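Local coordinates for protein superoxide dismutase [Fe] (Sulfolobus solfataricus, PDB 1WB7) that converts superoxide radicals into hydrogen peroxide and dioxygen at an iron centre, working as a homotetramer in a hyperthermophilic archaeon, at residues I70-G73 against L74-N77; T151-N154 against H155-H159. The protein carries 1 engineered substitution. One frame throughout, in Å; residues are numbered along the deposited sequence.

Interaction 1 of 2, residues I70-G73 against L74-N77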
loop_
_atom_site.group_PDB
_atom_site.type_symbol
_atom_site.label_atom_id
_atom_site.label_comp_id
_atom_site.label_asym_id
_atom_site.label_seq_id
_atom_site.Cartn_x
_atom_site.Cartn_y
_atom_site.Cartn_z
ATOM N N ILE A 70 8.551 -6.870 11.987
ATOM C CA ILE A 70 8.721 -6.015 13.159
ATOM C C ILE A 70 8.611 -4.537 12.774
ATOM O O ILE A 70 7.848 -3.786 13.378
ATOM C CB ILE A 70 10.097 -6.267 13.838
ATOM C CG1 ILE A 70 10.144 -7.696 14.390
ATOM C CG2 ILE A 70 10.322 -5.265 14.976
ATOM C CD1 ILE A 70 11.522 -8.133 14.846
ATOM N N ILE A 71 9.369 -4.140 11.755
ATOM C CA ILE A 71 9.383 -2.761 11.279
ATOM C C ILE A 71 8.021 -2.282 10.782
ATOM O O ILE A 71 7.579 -1.182 11.112
ATOM C CB ILE A 71 10.429 -2.588 10.153
ATOM C CG1 ILE A 71 11.837 -2.801 10.722
ATOM C CG2 ILE A 71 10.312 -1.204 9.526
ATOM C CD1 ILE A 71 12.218 -1.814 11.810
ATOM N N ARG A 72 7.343 -3.106 9.994
ATOM C CA ARG A 72 6.040 -2.715 9.481
ATOM C C ARG A 72 4.989 -2.745 10.598
ATOM O O ARG A 72 4.046 -1.950 10.601
ATOM C CB ARG A 72 5.641 -3.633 8.327
ATOM C CG ARG A 72 4.600 -3.039 7.412
ATOM C CD ARG A 72 4.880 -3.397 5.961
ATOM N NE ARG A 72 3.844 -2.854 5.090
ATOM C CZ ARG A 72 2.583 -3.265 5.100
ATOM N NH1 ARG A 72 2.212 -4.231 5.932
ATOM N NH2 ARG A 72 1.687 -2.701 4.299
ATOM N N GLY A 73 5.154 -3.659 11.551
ATOM C CA GLY A 73 4.224 -3.732 12.665
ATOM C C GLY A 73 4.398 -2.489 13.525
ATOM O O GLY A 73 3.453 -1.993 14.151
ATOM N N LEU A 74 5.621 -1.973 13.558
ATOM C CA LEU A 74 5.900 -0.774 14.331
ATOM C C LEU A 74 5.274 0.461 13.683
ATOM O O LEU A 74 4.674 1.285 14.377
ATOM C CB LEU A 74 7.407 -0.589 14.505
ATOM C CG LEU A 74 8.009 -1.418 15.649
ATOM C CD1 LEU A 74 9.536 -1.346 15.621
ATOM C CD2 LEU A 74 7.473 -0.898 16.983
ATOM N N THR A 75 5.370 0.596 12.362
ATOM C CA THR A 75 4.767 1.774 11.752
ATOM C C THR A 75 3.252 1.727 11.917
ATOM O O THR A 75 2.609 2.764 12.079
ATOM C CB THR A 75 5.136 1.941 10.248
ATOM O OG1 THR A 75 4.743 3.252 9.824
ATOM C CG2 THR A 75 4.420 0.915 9.370
ATOM N N PHE A 76 2.688 0.520 11.900
ATOM C CA PHE A 76 1.244 0.346 12.063
ATOM C C PHE A 76 0.795 0.774 13.461
ATOM O O PHE A 76 -0.083 1.623 13.612
ATOM C CB PHE A 76 0.864 -1.127 11.837
ATOM C CG PHE A 76 -0.574 -1.446 12.165
ATOM C CD1 PHE A 76 -1.608 -0.960 11.374
ATOM C CD2 PHE A 76 -0.889 -2.224 13.273
ATOM C CE1 PHE A 76 -2.946 -1.246 11.682
ATOM C CE2 PHE A 76 -2.222 -2.516 13.592
ATOM C CZ PHE A 76 -3.252 -2.025 12.796
ATOM N N ASN A 77 1.402 0.177 14.481
ATOM C CA ASN A 77 1.060 0.479 15.871
ATOM C C ASN A 77 1.475 1.865 16.359
ATOM O O ASN A 77 0.726 2.511 17.090
ATOM C CB ASN A 77 1.654 -0.588 16.798
ATOM C CG ASN A 77 0.890 -1.890 16.740
ATOM O OD1 ASN A 77 -0.226 -1.987 17.248
ATOM N ND2 ASN A 77 1.480 -2.896 16.100
#

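Interaction 2 of 2, residues T151-N154 against H155-H159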
loop_
_atom_site.group_PDB
_atom_site.type_symbol
_atom_site.label_atom_id
_atom_site.label_comp_id
_atom_site.label_asym_id
_atom_site.label_seq_id
_atom_site.Cartn_x
_atom_site.Cartn_y
_atom_site.Cartn_z
ATOM N N THR A 151 -5.615 12.028 2.607
ATOM C CA THR A 151 -6.321 10.884 3.167
ATOM C C THR A 151 -5.272 9.789 3.343
ATOM O O THR A 151 -4.438 9.563 2.458
ATOM C CB THR A 151 -7.468 10.352 2.245
ATOM O OG1 THR A 151 -6.970 10.133 0.918
ATOM C CG2 THR A 151 -8.638 11.331 2.210
ATOM N N PHE A 152 -5.296 9.143 4.504
ATOM C CA PHE A 152 -4.375 8.048 4.812
ATOM C C PHE A 152 -5.148 6.751 4.590
ATOM O O PHE A 152 -6.360 6.703 4.806
ATOM C CB PHE A 152 -3.961 8.050 6.293
ATOM C CG PHE A 152 -3.174 9.256 6.736
ATOM C CD1 PHE A 152 -2.947 9.471 8.097
ATOM C CD2 PHE A 152 -2.667 10.175 5.820
ATOM C CE1 PHE A 152 -2.231 10.584 8.542
ATOM C CE2 PHE A 152 -1.949 11.288 6.257
ATOM C CZ PHE A 152 -1.731 11.495 7.619
ATOM N N GLU A 153 -4.451 5.714 4.151
ATOM C CA GLU A 153 -5.071 4.404 3.997
ATOM C C GLU A 153 -4.410 3.641 5.146
ATOM O O GLU A 153 -3.182 3.650 5.286
ATOM C CB GLU A 153 -4.758 3.812 2.622
ATOM C CG GLU A 153 -5.462 4.593 1.517
ATOM C CD GLU A 153 -5.064 4.177 0.117
ATOM O OE1 GLU A 153 -5.090 5.050 -0.772
ATOM O OE2 GLU A 153 -4.735 2.990 -0.106
ATOM N N ASN A 154 -5.234 3.014 5.980
ATOM C CA ASN A 154 -4.761 2.328 7.176
ATOM C C ASN A 154 -4.156 3.468 8.016
ATOM O O ASN A 154 -4.483 4.631 7.792
ATOM C CB ASN A 154 -3.709 1.264 6.845
ATOM C CG ASN A 154 -3.553 0.233 7.966
ATOM O OD1 ASN A 154 -3.594 0.576 9.150
ATOM N ND2 ASN A 154 -3.367 -1.028 7.593
ATOM N N HIS A 155 -3.281 3.167 8.967
ATOM C CA HIS A 155 -2.699 4.224 9.800
ATOM C C HIS A 155 -1.379 4.780 9.269
ATOM O O HIS A 155 -0.952 5.857 9.667
ATOM C CB HIS A 155 -2.408 3.702 11.217
ATOM C CG HIS A 155 -3.598 3.138 11.928
ATOM N ND1 HIS A 155 -4.747 3.863 12.156
ATOM C CD2 HIS A 155 -3.798 1.927 12.499
ATOM C CE1 HIS A 155 -5.603 3.124 12.837
ATOM N NE2 HIS A 155 -5.052 1.944 13.058
ATOM N N PHE A 156 -0.746 4.049 8.362
ATOM C CA PHE A 156 0.578 4.426 7.893
ATOM C C PHE A 156 0.828 4.704 6.417
ATOM O O PHE A 156 1.985 4.857 6.022
ATOM C CB PHE A 156 1.547 3.342 8.354
ATOM C CG PHE A 156 1.157 1.958 7.890
ATOM C CD1 PHE A 156 1.617 1.457 6.675
ATOM C CD2 PHE A 156 0.292 1.178 8.648
ATOM C CE1 PHE A 156 1.220 0.200 6.221
ATOM C CE2 PHE A 156 -0.115 -0.084 8.204
ATOM C CZ PHE A 156 0.348 -0.573 6.989
ATOM N N GLN A 157 -0.213 4.766 5.593
ATOM C CA GLN A 157 0.015 5.030 4.176
ATOM C C GLN A 157 -0.503 6.396 3.736
ATOM O O GLN A 157 -1.608 6.798 4.111
ATOM C CB GLN A 157 -0.624 3.931 3.316
ATOM C CG GLN A 157 -0.143 2.522 3.658
ATOM C CD GLN A 157 -0.761 1.449 2.770
ATOM O OE1 GLN A 157 -1.935 1.522 2.417
ATOM N NE2 GLN A 157 0.030 0.439 2.419
ATOM N N ASN A 158 0.327 7.093 2.953
ATOM C CA ASN A 158 0.039 8.418 2.381
ATOM C C ASN A 158 0.460 9.645 3.190
ATOM O O ASN A 158 0.207 10.772 2.764
ATOM C CB ASN A 158 -1.442 8.552 2.024
ATOM C CG ASN A 158 -1.908 7.473 1.075
ATOM O OD1 ASN A 158 -1.104 6.727 0.527
ATOM N ND2 ASN A 158 -3.214 7.392 0.872
ATOM N N HIS A 159 1.093 9.443 4.345
ATOM C CA HIS A 159 1.536 10.573 5.150
ATOM C C HIS A 159 2.509 11.414 4.334
ATOM O O HIS A 159 3.115 10.922 3.378
ATOM C CB HIS A 159 2.307 10.128 6.399
ATOM C CG HIS A 159 1.497 9.352 7.384
ATOM N ND1 HIS A 159 1.595 9.559 8.742
ATOM C CD2 HIS A 159 0.613 8.339 7.218
ATOM C CE1 HIS A 159 0.804 8.707 9.371
ATOM N NE2 HIS A 159 0.198 7.956 8.470
#

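Interaction 1 of 2, residues I70-G73 against L74-N77
Asn-77 grips the carbonyl oxygen of Gly-73 twice: its backbone N donates to Gly-73 O at 3.0 Å, nearly straight at 172°, and its side-chain ND2 donates to Gly-73 O at 2.9 Å. The two donors come from opposite faces of the carbonyl plane, and the oxygen lies 22° out of the Asn-77 amide plane. With CG beside the backbone N (chi1 -75°), the amide folds back over the preceding turn. Two residues earlier, Thr-75 sets its OG1 anti to the backbone N, which swings the methyl CG2 tight against Arg-72 O, at 3.1 Å. Leu-74 runs alongside Ile-70, pointing the same way, and its CD1 meets Ile-70 CG2 at 4.0 Å. All this sits within helix 67-89 of the alpha-hairpin domain of the iron/manganese superoxide dismutases, where the usual i to i+4 bonds run on, Phe-76 N to Arg-72 O among them at 3.1 Å. Further out, Leu-74 packs on Leu-48 and Leu-52 of helix 27-57, the other arm of the hairpin, while Asn-77 reaches Leu-48 and the engineered Phe-41. The polar ends of the other face look across the tetramer: Arg-72 makes a salt bridge with Glu-153 of the third subunit, and Thr-75 OG1 is hydrogen-bonded to Asn-158 O of the second.

Interaction 2 of 2, residues T151-N154 against H155-H159
The rings of Phe-152 and His-159 lie face to face, their planes only 11° apart and their centroids 3.9 Å from one another. His-159 CD2 sits above the middle of the phenyl ring, and Phe-152 CE1 above the middle of the imidazole. At the edge of the imidazole, in its plane, is the backbone oxygen of His-155, which takes a hydrogen bond from His-159 NE2 at 2.7 Å. A smaller alanine in place of His-159 would probably leave one face of Phe-152 without its stacking partner and His-155 O without this donor. The Asn-154 amide, with CG anti to its own N (chi1 -160°), brings ND2 to 3.4 Å from Phe-156 CE2, the two planes tilted by 45°, and sets OD1 just 2.6 Å from His-155 N, in a short and bent hydrogen bond. The turn grows from the end of strand 147-153: Glu-153 and Gln-157 form a single antiparallel hydrogen-bonded pair, with Glu-153 N donating to Gln-157 O at 3.0 Å, so the chain reverses over the three residues between. Asn-158 then reaches back along the strand, its ND2 donating to Thr-151 O at 3.0 Å with that oxygen in the amide plane, and more weakly to Glu-153 OE1, whose carboxylate has its salt bridge with Arg-72 of the third subunit. The side chain of His-155 lies about 5 Å from the bound iron, ringed by Phe-41 (engineered), Phe-76, Trp-135 and Phe-172. Its ND1 is hydrogen-bonded to Trp-135 NE1. NE2 of His-159 is the donor in its bond, so it carries a hydrogen, and the bond ties the stacked imidazole to the backbone of the very residue whose side chain neighbours the metal site.

Going from the N terminus, interaction 1 comes first, wholly inside helix 67-89 of the alpha-hairpin domain, and closes nothing larger than successive helical turns. Interaction 2 follows in the C-terminal domain, closing a short turn as the chain leaves strand 147-153. The two are in series, neither nested nor crossing. In space they touch: Phe-76 CE1 of the helix meets Asn-154 OD1 at 3.2 Å and His-155 CD2 at 3.4 Å, while Thr-75 and Arg-72 pack on Phe-156. The turn thus rests against the helix and joins the two domains beside the iron site, and both contacts also reach the third subunit.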